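Local coordinates for vitamin B12-binding protein (Vibrio cholerae O395, PDB 5YSC), which binds vitamin B12 in the periplasm and probably delivers it to BtuC, the membrane component of the BtuCDF import transporter, at residues K109-I114 and P252-A257; K164-L169 and H222-W227; E60-H65 and I70-T75; S180-V185 and E259-Y264. One frame throughout, in Å; residues are numbered along the deposited sequence.

Contact 1. Residues K109-I114 and P252-A257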
loop_
_atom_site.group_PDB
_atom_site.type_symbol
_atom_site.label_atom_id
_atom_site.label_comp_id
_atom_site.label_asym_id
_atom_site.label_seq_id
_atom_site.Cartn_x
_atom_site.Cartn_y
_atom_site.Cartn_z
ATOM N N LYS A 109 7.877 0.009 -3.173
ATOM C CA LYS A 109 7.592 0.214 -4.592
ATOM C C LYS A 109 7.140 -1.032 -5.369
ATOM O O LYS A 109 6.269 -0.942 -6.220
ATOM C CB LYS A 109 8.801 0.821 -5.300
ATOM C CG LYS A 109 8.515 1.243 -6.727
ATOM C CD LYS A 109 9.787 1.416 -7.524
ATOM C CE LYS A 109 9.857 2.793 -8.145
ATOM N NZ LYS A 109 9.155 3.809 -7.321
ATOM N N THR A 110 7.753 -2.174 -5.084
ATOM C CA THR A 110 7.493 -3.409 -5.810
ATOM C C THR A 110 6.833 -4.443 -4.908
ATOM O O THR A 110 6.890 -4.361 -3.682
ATOM C CB THR A 110 8.770 -4.039 -6.364
ATOM O OG1 THR A 110 9.509 -4.623 -5.305
ATOM C CG2 THR A 110 9.613 -3.018 -7.072
ATOM N N LEU A 111 6.269 -5.473 -5.559
ATOM C CA LEU A 111 5.647 -6.578 -4.824
ATOM C C LEU A 111 6.687 -7.469 -4.166
ATOM O O LEU A 111 6.507 -7.926 -3.043
ATOM C CB LEU A 111 4.772 -7.411 -5.764
ATOM C CG LEU A 111 3.473 -6.712 -6.152
ATOM C CD1 LEU A 111 2.945 -7.323 -7.408
ATOM C CD2 LEU A 111 2.421 -6.787 -4.994
ATOM N N ASP A 112 7.795 -7.725 -4.847
ATOM C CA ASP A 112 8.805 -8.562 -4.225
ATOM C C ASP A 112 9.395 -7.890 -2.987
ATOM O O ASP A 112 9.815 -8.582 -2.064
ATOM C CB ASP A 112 9.898 -8.910 -5.252
ATOM C CG ASP A 112 9.370 -9.789 -6.403
ATOM O OD1 ASP A 112 9.271 -11.007 -6.255
ATOM O OD2 ASP A 112 9.030 -9.251 -7.447
ATOM N N GLU A 113 9.392 -6.552 -2.932
ATOM C CA GLU A 113 9.898 -5.848 -1.759
ATOM C C GLU A 113 9.106 -6.170 -0.482
ATOM O O GLU A 113 9.619 -6.012 0.636
ATOM C CB GLU A 113 9.897 -4.332 -2.016
ATOM C CG GLU A 113 11.148 -3.889 -2.805
ATOM C CD GLU A 113 11.176 -2.429 -3.222
ATOM O OE1 GLU A 113 10.165 -1.686 -3.206
ATOM O OE2 GLU A 113 12.277 -2.026 -3.657
ATOM N N ILE A 114 7.839 -6.575 -0.614
ATOM C CA ILE A 114 7.079 -6.923 0.580
ATOM C C ILE A 114 7.711 -8.131 1.245
ATOM O O ILE A 114 7.911 -8.164 2.454
ATOM C CB ILE A 114 5.589 -7.172 0.240
ATOM C CG1 ILE A 114 4.968 -5.882 -0.323
ATOM C CG2 ILE A 114 4.831 -7.623 1.472
ATOM C CD1 ILE A 114 3.592 -6.039 -0.900
ATOM N N PRO A 252 1.282 -8.581 3.395
ATOM C CA PRO A 252 0.742 -9.852 2.871
ATOM C C PRO A 252 -0.639 -9.733 2.270
ATOM O O PRO A 252 -0.935 -10.462 1.304
ATOM C CB PRO A 252 0.738 -10.741 4.117
ATOM C CG PRO A 252 1.924 -10.168 4.930
ATOM C CD PRO A 252 1.747 -8.710 4.775
ATOM N N ARG A 253 -1.489 -8.829 2.791
ATOM C CA ARG A 253 -2.818 -8.690 2.228
ATOM C C ARG A 253 -2.795 -8.053 0.846
ATOM O O ARG A 253 -3.793 -8.109 0.128
ATOM C CB ARG A 253 -3.715 -7.937 3.217
ATOM C CG ARG A 253 -3.799 -8.598 4.550
ATOM C CD ARG A 253 -4.957 -8.084 5.369
ATOM N NE ARG A 253 -4.742 -6.711 5.799
ATOM C CZ ARG A 253 -5.674 -5.852 6.189
ATOM N NH1 ARG A 253 -6.966 -6.153 6.126
ATOM N NH2 ARG A 253 -5.302 -4.625 6.597
ATOM N N THR A 254 -1.680 -7.465 0.424
ATOM C CA THR A 254 -1.620 -6.972 -0.943
ATOM C C THR A 254 -1.836 -8.093 -1.946
ATOM O O THR A 254 -2.340 -7.840 -3.025
ATOM C CB THR A 254 -0.287 -6.253 -1.188
ATOM O OG1 THR A 254 -0.091 -5.274 -0.150
ATOM C CG2 THR A 254 -0.244 -5.551 -2.553
ATOM N N LEU A 255 -1.547 -9.346 -1.594
ATOM C CA LEU A 255 -1.858 -10.390 -2.558
ATOM C C LEU A 255 -3.367 -10.587 -2.735
ATOM O O LEU A 255 -3.788 -10.985 -3.822
ATOM C CB LEU A 255 -1.163 -11.678 -2.160
ATOM C CG LEU A 255 0.358 -11.500 -2.146
ATOM C CD1 LEU A 255 1.009 -12.861 -1.846
ATOM C CD2 LEU A 255 0.941 -10.880 -3.409
ATOM N N ASP A 256 -4.206 -10.226 -1.745
ATOM C CA ASP A 256 -5.642 -10.141 -2.018
ATOM C C ASP A 256 -5.975 -8.950 -2.917
ATOM O O ASP A 256 -6.870 -9.027 -3.755
ATOM C CB ASP A 256 -6.455 -10.045 -0.717
ATOM C CG ASP A 256 -6.565 -11.394 0.018
ATOM O OD1 ASP A 256 -6.540 -12.453 -0.648
ATOM O OD2 ASP A 256 -6.636 -11.415 1.241
ATOM N N ALA A 257 -5.263 -7.835 -2.785
ATOM C CA ALA A 257 -5.451 -6.776 -3.760
ATOM C C ALA A 257 -5.037 -7.215 -5.160
ATOM O O ALA A 257 -5.672 -6.819 -6.137
ATOM C CB ALA A 257 -4.655 -5.533 -3.377
#
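T254 OG1, whose closest atom across the contact is the I114 CD1 methyl at 3.8 Å, is held from its own side by two partners, T251 N and the carbonyl oxygen of W246. The hydroxyl is thereby satisfied, and toward I114 it offers only van der Waals contact. The other branch of the threonine does apolar work: with chi1 at -52°, CG2 is anti to the backbone N and meets L111 CD2 at 3.8 Å, the two side chains meeting at a slant. I114 thus packs against the hydroxyl branch and L111 against the methyl branch. The other branch of I114, CG2, comes to 4.1 Å from P252 N. In residues 109-114 a capping box at the start of helix 112-122 ties up T110 and E113. E113 N gives a 3.1 Å bond to T110 OG1, and E113 OE1 takes T110 N in return, from above the carboxylate plane. K109 N reaches the same oxygen at 2.8 Å, so one carboxylate oxygen secures two successive backbone amides. Helix 112-122 follows strand 103-105 of one parallel sheet and helix 254-267 follows strand 239-241 of the other, so the contact joins the two lobes beside the long helix 128-148, whose F138 touches I114 and L255. Since the polar atoms find their partners within the capping box or in other parts of the fold, what joins the two helix beginnings is methyl packing, which carries little directional restraint.

Contact 2. Residues K164-L169 and H222-W227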
loop_
_atom_site.group_PDB
_atom_site.type_symbol
_atom_site.label_atom_id
_atom_site.label_comp_id
_atom_site.label_asym_id
_atom_site.label_seq_id
_atom_site.Cartn_x
_atom_site.Cartn_y
_atom_site.Cartn_z
ATOM N N LYS A 164 -13.005 14.014 -3.964
ATOM C CA LYS A 164 -12.810 15.451 -3.726
ATOM C C LYS A 164 -11.588 15.702 -2.845
ATOM O O LYS A 164 -11.617 15.367 -1.645
ATOM C CB LYS A 164 -14.026 16.087 -3.058
ATOM C CG LYS A 164 -15.372 15.707 -3.646
ATOM C CD LYS A 164 -16.504 16.128 -2.712
ATOM C CE LYS A 164 -17.826 15.502 -3.110
ATOM N NZ LYS A 164 -18.854 15.677 -2.035
ATOM N N PRO A 165 -10.491 16.268 -3.376
ATOM C CA PRO A 165 -10.253 16.466 -4.803
ATOM C C PRO A 165 -9.933 15.115 -5.405
ATOM O O PRO A 165 -9.815 14.145 -4.653
ATOM C CB PRO A 165 -9.061 17.418 -4.838
ATOM C CG PRO A 165 -8.310 17.096 -3.580
ATOM C CD PRO A 165 -9.351 16.724 -2.561
ATOM N N ILE A 166 -9.810 15.034 -6.722
ATOM C CA ILE A 166 -9.376 13.798 -7.368
ATOM C C ILE A 166 -7.858 13.727 -7.262
ATOM O O ILE A 166 -7.150 14.484 -7.926
ATOM C CB ILE A 166 -9.828 13.731 -8.829
ATOM C CG1 ILE A 166 -11.346 13.991 -8.941
ATOM C CG2 ILE A 166 -9.519 12.384 -9.393
ATOM C CD1 ILE A 166 -11.815 14.261 -10.378
ATOM N N ILE A 167 -7.359 12.817 -6.420
ATOM C CA ILE A 167 -5.941 12.473 -6.356
ATOM C C ILE A 167 -5.770 11.079 -6.931
ATOM O O ILE A 167 -6.579 10.182 -6.666
ATOM C CB ILE A 167 -5.399 12.514 -4.912
ATOM C CG1 ILE A 167 -5.749 13.823 -4.221
ATOM C CG2 ILE A 167 -3.907 12.298 -4.896
ATOM C CD1 ILE A 167 -5.168 15.005 -4.872
ATOM N N THR A 168 -4.722 10.904 -7.717
ATOM C CA THR A 168 -4.426 9.622 -8.332
ATOM C C THR A 168 -2.941 9.361 -8.120
ATOM O O THR A 168 -2.272 10.027 -7.318
ATOM C CB THR A 168 -4.855 9.614 -9.816
ATOM O OG1 THR A 168 -4.768 8.280 -10.349
ATOM C CG2 THR A 168 -3.970 10.520 -10.684
ATOM N N LEU A 169 -2.427 8.367 -8.820
ATOM C CA LEU A 169 -1.059 7.910 -8.693
ATOM C C LEU A 169 -0.355 8.072 -10.027
ATOM O O LEU A 169 -0.999 8.174 -11.078
ATOM C CB LEU A 169 -0.988 6.445 -8.247
ATOM C CG LEU A 169 -1.244 5.301 -9.240
ATOM C CD1 LEU A 169 -1.055 3.956 -8.531
ATOM C CD2 LEU A 169 -2.626 5.386 -9.849
ATOM N N HIS A 222 -21.271 6.845 -7.414
ATOM C CA HIS A 222 -19.961 7.378 -7.743
ATOM C C HIS A 222 -20.087 8.520 -8.748
ATOM O O HIS A 222 -21.086 8.661 -9.470
ATOM C CB HIS A 222 -19.022 6.289 -8.267
ATOM C CG HIS A 222 -19.417 5.725 -9.590
ATOM N ND1 HIS A 222 -19.148 6.363 -10.781
ATOM C CD2 HIS A 222 -20.027 4.562 -9.915
ATOM C CE1 HIS A 222 -19.592 5.625 -11.781
ATOM N NE2 HIS A 222 -20.128 4.524 -11.282
ATOM N N MET A 223 -19.052 9.352 -8.770
ATOM C CA MET A 223 -19.135 10.620 -9.472
ATOM C C MET A 223 -19.176 10.459 -10.984
ATOM O O MET A 223 -19.492 11.433 -11.682
ATOM C CB MET A 223 -17.948 11.498 -9.092
ATOM C CG MET A 223 -16.599 10.872 -9.456
ATOM S SD MET A 223 -15.163 11.869 -8.977
ATOM C CE MET A 223 -15.444 13.304 -10.021
ATOM N N TRP A 224 -18.878 9.272 -11.508
ATOM C CA TRP A 224 -18.745 9.110 -12.951
ATOM C C TRP A 224 -20.044 8.657 -13.608
ATOM O O TRP A 224 -20.093 8.571 -14.838
ATOM C CB TRP A 224 -17.595 8.136 -13.269
ATOM C CG TRP A 224 -16.301 8.578 -12.622
ATOM C CD1 TRP A 224 -15.680 8.010 -11.539
ATOM C CD2 TRP A 224 -15.500 9.718 -12.987
ATOM N NE1 TRP A 224 -14.541 8.717 -11.220
ATOM C CE2 TRP A 224 -14.415 9.772 -12.084
ATOM C CE3 TRP A 224 -15.598 10.692 -13.978
ATOM C CZ2 TRP A 224 -13.425 10.743 -12.168
ATOM C CZ3 TRP A 224 -14.602 11.670 -14.051
ATOM C CH2 TRP A 224 -13.540 11.684 -13.146
ATOM N N ARG A 225 -21.096 8.397 -12.822
ATOM C CA ARG A 225 -22.398 8.080 -13.407
ATOM C C ARG A 225 -22.919 9.248 -14.233
ATOM O O ARG A 225 -23.438 9.062 -15.341
ATOM C CB ARG A 225 -23.391 7.740 -12.305
ATOM C CG ARG A 225 -23.039 6.511 -11.502
ATOM C CD ARG A 225 -23.879 6.430 -10.254
ATOM N NE ARG A 225 -23.828 7.695 -9.529
ATOM C CZ ARG A 225 -24.870 8.285 -8.946
ATOM N NH1 ARG A 225 -26.078 7.722 -8.998
ATOM N NH2 ARG A 225 -24.711 9.444 -8.312
ATOM N N ALA A 226 -22.796 10.457 -13.696
ATOM C CA ALA A 226 -23.147 11.661 -14.447
ATOM C C ALA A 226 -22.453 11.748 -15.809
ATOM O O ALA A 226 -22.922 12.489 -16.685
ATOM C CB ALA A 226 -22.819 12.897 -13.608
ATOM N N TRP A 227 -21.377 10.990 -16.027
ATOM C CA TRP A 227 -20.545 11.106 -17.214
ATOM C C TRP A 227 -20.622 9.859 -18.082
ATOM O O TRP A 227 -19.684 9.551 -18.819
ATOM C CB TRP A 227 -19.096 11.396 -16.811
ATOM C CG TRP A 227 -19.018 12.629 -16.017
ATOM C CD1 TRP A 227 -19.021 12.737 -14.661
ATOM C CD2 TRP A 227 -18.982 13.961 -16.527
ATOM N NE1 TRP A 227 -18.970 14.049 -14.296
ATOM C CE2 TRP A 227 -18.936 14.825 -15.427
ATOM C CE3 TRP A 227 -18.972 14.502 -17.812
ATOM C CZ2 TRP A 227 -18.883 16.213 -15.569
ATOM C CZ3 TRP A 227 -18.909 15.876 -17.951
ATOM C CH2 TRP A 227 -18.870 16.714 -16.834
#
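I166 loses the most surface here, and it meets the loop 222-227 through a single methyl, CD1. Its chain runs out fully, with CG1 beside the backbone N and chi2 at 167°, which carries CD1 forward to M223 CE at 3.8 Å and to W224 CH2 at 4.2 Å. The indole comes from the opposite direction, and the methyl approaches its benzo end obliquely. M223 reaches I166 by a bent route: CG sits between the backbone N and the carbonyl carbon (chi1 61°), and the chain folds at chi3 (-64°) to bring CE round. On the way M223 CG lies over one face of the W224 ring, 3.4 Å above its plane and toward the rim, so the two side chains are packed together before they meet I166. Strand 166-167 forms a small antiparallel pair with strand 197-198, and helix 200-206 follows; I200 of that helix touches both I166 and M223. That helix also carries E201, predicted to be important for BtuC binding. The turn from H222 to R225 is type I. R225 NE uses an in-plane lone pair of H222 O at 2.9 Å, while R225 CG covers one face of the H222 imidazole. W224 N donates to H222 ND1 at 3.0 Å, tilted from the ring plane, and on the pyrrole side of the indole W224 NE1 bonds to Q160 OE1.

Contact 3. Residues E60-H65 and I70-T75. With SO4 (sulfate ion), chain C.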
loop_
_atom_site.group_PDB
_atom_site.type_symbol
_atom_site.label_atom_id
_atom_site.label_comp_id
_atom_site.label_asym_id
_atom_site.label_seq_id
_atom_site.Cartn_x
_atom_site.Cartn_y
_atom_site.Cartn_z
ATOM N N GLU A 60 -0.072 2.334 21.630
ATOM C CA GLU A 60 -0.147 3.777 21.497
ATOM C C GLU A 60 0.382 4.227 20.133
ATOM O O GLU A 60 1.139 3.520 19.461
ATOM C CB GLU A 60 0.557 4.502 22.650
ATOM C CG GLU A 60 1.990 4.235 22.884
ATOM C CD GLU A 60 2.509 5.055 24.067
ATOM O OE1 GLU A 60 1.870 6.068 24.450
ATOM O OE2 GLU A 60 3.544 4.676 24.632
ATOM N N ARG A 61 -0.096 5.391 19.704
ATOM C CA ARG A 61 0.211 5.971 18.402
ATOM C C ARG A 61 1.289 7.041 18.532
ATOM O O ARG A 61 1.249 7.860 19.455
ATOM C CB ARG A 61 -1.042 6.578 17.801
ATOM C CG ARG A 61 -1.887 5.581 17.068
ATOM C CD ARG A 61 -2.873 4.805 17.904
ATOM N NE ARG A 61 -3.641 3.992 16.955
ATOM C CZ ARG A 61 -3.533 2.678 16.783
ATOM N NH1 ARG A 61 -2.782 1.925 17.582
ATOM N NH2 ARG A 61 -4.240 2.113 15.826
ATOM N N VAL A 62 2.250 7.033 17.612
ATOM C CA VAL A 62 3.294 8.057 17.634
ATOM C C VAL A 62 3.489 8.676 16.263
ATOM O O VAL A 62 4.487 9.355 16.022
ATOM C CB VAL A 62 4.623 7.495 18.158
ATOM C CG1 VAL A 62 4.506 7.175 19.661
ATOM C CG2 VAL A 62 5.068 6.276 17.369
ATOM N N ALA A 63 2.566 8.452 15.339
ATOM C CA ALA A 63 2.780 8.997 14.004
ATOM C C ALA A 63 1.464 9.068 13.244
ATOM O O ALA A 63 0.572 8.237 13.427
ATOM C CB ALA A 63 3.791 8.178 13.205
ATOM N N ASN A 64 1.369 10.070 12.378
ATOM C CA ASN A 64 0.256 10.211 11.452
ATOM C C ASN A 64 0.807 10.854 10.192
ATOM O O ASN A 64 2.022 10.978 10.026
ATOM C CB ASN A 64 -0.892 11.023 12.052
ATOM C CG ASN A 64 -0.466 12.402 12.474
ATOM O OD1 ASN A 64 0.256 13.099 11.763
ATOM N ND2 ASN A 64 -0.919 12.804 13.649
ATOM N N HIS A 65 -0.090 11.232 9.280
ATOM C CA HIS A 65 0.371 11.574 7.939
ATOM C C HIS A 65 1.156 12.862 7.895
ATOM O O HIS A 65 1.846 13.113 6.908
ATOM C CB HIS A 65 -0.815 11.690 6.981
ATOM C CG HIS A 65 -1.777 12.781 7.345
ATOM N ND1 HIS A 65 -2.022 13.870 6.529
ATOM C CD2 HIS A 65 -2.560 12.944 8.437
ATOM C CE1 HIS A 65 -2.926 14.646 7.101
ATOM N NE2 HIS A 65 -3.275 14.104 8.253
ATOM N N ILE A 70 8.072 12.764 18.017
ATOM C CA ILE A 70 9.415 12.410 18.465
ATOM C C ILE A 70 9.510 12.443 19.982
ATOM O O ILE A 70 10.259 11.668 20.564
ATOM C CB ILE A 70 10.488 13.311 17.835
ATOM C CG1 ILE A 70 10.557 13.002 16.340
ATOM C CG2 ILE A 70 11.887 13.089 18.499
ATOM C CD1 ILE A 70 11.519 13.824 15.590
ATOM N N GLU A 71 8.796 13.353 20.622
ATOM C CA GLU A 71 8.798 13.415 22.078
ATOM C C GLU A 71 8.389 12.074 22.666
ATOM O O GLU A 71 9.073 11.527 23.535
ATOM C CB GLU A 71 7.856 14.513 22.541
ATOM C CG GLU A 71 7.882 14.760 24.043
ATOM C CD GLU A 71 7.157 16.025 24.448
ATOM O OE1 GLU A 71 6.493 16.660 23.600
ATOM O OE2 GLU A 71 7.260 16.388 25.633
ATOM N N LYS A 72 7.279 11.523 22.173
ATOM C CA LYS A 72 6.790 10.234 22.662
ATOM C C LYS A 72 7.778 9.126 22.360
ATOM O O LYS A 72 7.997 8.247 23.194
ATOM C CB LYS A 72 5.429 9.921 22.044
ATOM C CG LYS A 72 4.262 10.437 22.822
ATOM C CD LYS A 72 2.909 10.138 22.140
ATOM C CE LYS A 72 1.866 9.590 23.089
ATOM N NZ LYS A 72 1.883 8.091 23.066
ATOM N N ILE A 73 8.394 9.147 21.174
ATOM C CA ILE A 73 9.402 8.141 20.846
ATOM C C ILE A 73 10.573 8.190 21.830
ATOM O O ILE A 73 11.117 7.145 22.232
ATOM C CB ILE A 73 9.864 8.314 19.387
ATOM C CG1 ILE A 73 8.677 8.033 18.459
ATOM C CG2 ILE A 73 11.009 7.408 19.072
ATOM C CD1 ILE A 73 9.016 8.068 16.997
ATOM N N LEU A 74 11.014 9.397 22.197
ATOM C CA LEU A 74 12.062 9.518 23.204
ATOM C C LEU A 74 11.626 8.829 24.490
ATOM O O LEU A 74 12.386 8.072 25.103
ATOM C CB LEU A 74 12.342 10.999 23.469
ATOM C CG LEU A 74 13.497 11.780 22.833
ATOM C CD1 LEU A 74 14.344 11.035 21.839
ATOM C CD2 LEU A 74 12.928 13.037 22.210
ATOM N N THR A 75 10.373 9.069 24.848
ATOM C CA THR A 75 9.728 8.483 26.009
ATOM C C THR A 75 9.697 6.957 26.004
ATOM O O THR A 75 9.560 6.342 27.053
ATOM C CB THR A 75 8.274 8.957 26.076
ATOM O OG1 THR A 75 8.169 10.121 26.907
ATOM C CG2 THR A 75 7.374 7.849 26.586
HETATM S S SO4 C . -6.017 5.435 14.990
HETATM O O1 SO4 C . -5.702 4.072 14.528
HETATM O O2 SO4 C . -7.279 5.430 15.734
HETATM O O3 SO4 C . -6.156 6.296 13.816
HETATM O O4 SO4 C . -4.986 5.947 15.893
#
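E60 and K72 form a salt bridge across the contact, with K72 NZ donating to E60 OE1. The modelled separation of 2.5 Å is unusually short, and its exact length is doubtful. The two side chains arrive from opposite directions: E60 stretches out straight beyond CG, whereas K72 bends at chi3 (134°) and again at chi4 to turn its ammonium group toward the carboxylate. R61, whose CB points away from the helix, serves the other side of the loop. Its guanidinium holds a sulfate ion, probably from the crystallisation liquor, by two neighbouring N-H groups: NE to SO4 O4 at 2.6 Å and NH2 to SO4 O1 at 2.8 Å, with the sulfur at the edge in the guanidinium plane. Y49 N binds the same ion; NH2 also bonds to S50 O, and NH1 to the carbonyl oxygens of A56 and L59. The loop and helix 70-76 are part of the beta-alpha-beta crossover from strand 43-45 to strand 80-83, with strand 23-25 lying between the two in the parallel sheet. Residues N64 and H65 carry the loop on into the cyanocobalamin pocket. Away from the charged ends, V62 CG1 packs on K72 CB at 3.8 Å, meeting the aliphatic part of the lysine at a slant. V62 CB lies 4.1 Å from I73 CG1, the side chains crossing at about a right angle, and I24 of the inner strand 23-25 touches both V62 and I73.

Contact 4. Residues S180-V185 and E259-Y264; sequences SLCGGV and EQVCTY
C182 and C262 meet without any flat side chain taking part in their join; the Y264 ring stacks on W240, away from it. Another planar group, the E259 carbonyl, lies nearly a turn back in the helix from C262: T263 N and T263 OG1 reach its oxygen from opposite faces of the carbonyl plane, both at 2.8 Å. The hydroxyl thus doubles a helical bond on a side chain whose CB points away from the contact. The join itself is a disulfide, C182 SG to C262 SG at 2.0 Å, with a chi3 of -92° that makes it left-handed and close to the relaxed right-angle twist. In both cysteines SG stands anti to the carbonyl carbon, beside the backbone N. Apolar groups lie against the sulfurs: L181 CD2 is 3.8 Å from C262 SG, and V261 CG1 is 3.7 Å from C182 SG. L181 CG is anti to the backbone N (chi1 -174°), which brings CD2 to the sulfur. Just beyond C182, a Schellman motif ends helix 176-181, with G183 at positive phi as its C-prime residue and G183 N bonded to S180 O at 3.0 Å. The chain then enters strand 184-186, an edge strand of the parallel sheet, beside strand 155-159. The disulfide therefore ties the short connection between that helix and edge strand to the second half of helix 254-267, while L181 also leans on the long helix 128-148.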
loop_
_atom_site.group_PDB
_atom_site.type_symbol
_atom_site.label_atom_id
_atom_site.label_comp_id
_atom_site.label_asym_id
_atom_site.label_seq_id
_atom_site.Cartn_x
_atom_site.Cartn_y
_atom_site.Cartn_z
ATOM N N SER A 180 0.299 -3.289 -12.563
ATOM C CA SER A 180 1.170 -3.686 -13.678
ATOM C C SER A 180 1.319 -5.196 -13.793
ATOM O O SER A 180 1.483 -5.711 -14.902
ATOM C CB SER A 180 2.557 -3.036 -13.534
ATOM O OG SER A 180 2.432 -1.643 -13.457
ATOM N N LEU A 181 1.281 -5.930 -12.674
ATOM C CA LEU A 181 1.338 -7.384 -12.741
ATOM C C LEU A 181 0.265 -7.932 -13.692
ATOM O O LEU A 181 0.512 -8.907 -14.419
ATOM C CB LEU A 181 1.179 -7.964 -11.335
ATOM C CG LEU A 181 1.343 -9.463 -11.122
ATOM C CD1 LEU A 181 1.738 -9.769 -9.686
ATOM C CD2 LEU A 181 0.079 -10.246 -11.490
ATOM N N CYS A 182 -0.925 -7.325 -13.682
ATOM C CA CYS A 182 -2.098 -7.792 -14.416
ATOM C C CYS A 182 -2.144 -7.228 -15.831
ATOM O O CYS A 182 -3.160 -7.391 -16.515
ATOM C CB CYS A 182 -3.397 -7.391 -13.675
ATOM S SG CYS A 182 -3.454 -7.582 -11.820
ATOM N N GLY A 183 -1.077 -6.565 -16.273
ATOM C CA GLY A 183 -1.072 -5.848 -17.526
ATOM C C GLY A 183 -1.654 -4.454 -17.453
ATOM O O GLY A 183 -1.785 -3.792 -18.486
ATOM N N GLY A 184 -2.002 -3.977 -16.263
ATOM C CA GLY A 184 -2.653 -2.682 -16.153
ATOM C C GLY A 184 -1.706 -1.549 -16.509
ATOM O O GLY A 184 -0.542 -1.551 -16.120
ATOM N N VAL A 185 -2.233 -0.556 -17.227
ATOM C CA VAL A 185 -1.481 0.626 -17.660
ATOM C C VAL A 185 -2.184 1.846 -17.086
ATOM O O VAL A 185 -3.348 2.115 -17.405
ATOM C CB VAL A 185 -1.366 0.695 -19.189
ATOM C CG1 VAL A 185 -0.664 2.002 -19.639
ATOM C CG2 VAL A 185 -0.614 -0.517 -19.697
ATOM N N GLU A 259 -5.229 -10.233 -6.372
ATOM C CA GLU A 259 -6.361 -11.020 -6.867
ATOM C C GLU A 259 -7.525 -10.114 -7.291
ATOM O O GLU A 259 -8.157 -10.333 -8.341
ATOM C CB GLU A 259 -6.761 -12.038 -5.773
ATOM C CG GLU A 259 -7.190 -13.357 -6.256
ATOM C CD GLU A 259 -7.409 -14.342 -5.118
ATOM O OE1 GLU A 259 -6.404 -14.795 -4.501
ATOM O OE2 GLU A 259 -8.596 -14.675 -4.868
ATOM N N GLN A 260 -7.866 -9.116 -6.474
ATOM C CA GLN A 260 -9.037 -8.282 -6.759
ATOM C C GLN A 260 -8.819 -7.485 -8.035
ATOM O O GLN A 260 -9.673 -7.461 -8.930
ATOM C CB GLN A 260 -9.316 -7.337 -5.576
ATOM C CG GLN A 260 -10.591 -6.520 -5.727
ATOM C CD GLN A 260 -10.853 -5.599 -4.575
ATOM O OE1 GLN A 260 -9.970 -4.887 -4.103
ATOM N NE2 GLN A 260 -12.096 -5.595 -4.121
ATOM N N VAL A 261 -7.665 -6.815 -8.116
ATOM C CA VAL A 261 -7.329 -6.014 -9.284
ATOM C C VAL A 261 -7.286 -6.873 -10.533
ATOM O O VAL A 261 -7.893 -6.531 -11.559
ATOM C CB VAL A 261 -5.981 -5.289 -9.071
ATOM C CG1 VAL A 261 -5.428 -4.725 -10.405
ATOM C CG2 VAL A 261 -6.219 -4.207 -8.083
ATOM N N CYS A 262 -6.560 -7.992 -10.452
ATOM C CA CYS A 262 -6.354 -8.878 -11.594
ATOM C C CYS A 262 -7.656 -9.513 -12.061
ATOM O O CYS A 262 -7.879 -9.681 -13.272
ATOM C CB CYS A 262 -5.364 -9.955 -11.218
ATOM S SG CYS A 262 -3.628 -9.563 -11.365
ATOM N N THR A 263 -8.525 -9.879 -11.128
ATOM C CA THR A 263 -9.827 -10.409 -11.529
ATOM C C THR A 263 -10.634 -9.365 -12.295
ATOM O O THR A 263 -11.226 -9.664 -13.333
ATOM C CB THR A 263 -10.601 -10.903 -10.305
ATOM O OG1 THR A 263 -9.934 -12.034 -9.737
ATOM C CG2 THR A 263 -12.080 -11.273 -10.696
ATOM N N TYR A 264 -10.655 -8.122 -11.807
ATOM C CA TYR A 264 -11.366 -7.051 -12.495
ATOM C C TYR A 264 -10.758 -6.723 -13.858
ATOM O O TYR A 264 -11.490 -6.497 -14.831
ATOM C CB TYR A 264 -11.391 -5.794 -11.625
ATOM C CG TYR A 264 -12.495 -5.771 -10.579
ATOM C CD1 TYR A 264 -13.818 -6.049 -10.937
ATOM C CD2 TYR A 264 -12.241 -5.428 -9.245
ATOM C CE1 TYR A 264 -14.842 -6.023 -10.013
ATOM C CE2 TYR A 264 -13.279 -5.405 -8.310
ATOM C CZ TYR A 264 -14.569 -5.698 -8.705
ATOM O OH TYR A 264 -15.605 -5.694 -7.811
#

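Overall arrangement
Contacts 1 and 4 share helix 254-267 and touch each other, L111 CD1 lying 3.6 Å from L181 CD1; their centres are about 13 Å apart. Both are buried, yet one relies on methyl packing and the other on a covalent bond. Contact 2 is also buried and apolar, but its centre lies about 20 Å from the centre of the chain, where a small strand pair meets a turn. Contact 3 is the partly exposed one, and there charge leads: a salt bridge and an arginine-bound sulfate accompany a modest apolar layer. Contacts 3 and 4 fall on opposite sides of the chain's centre, their centres about 36 Å apart, each beside a different four-stranded parallel sheet.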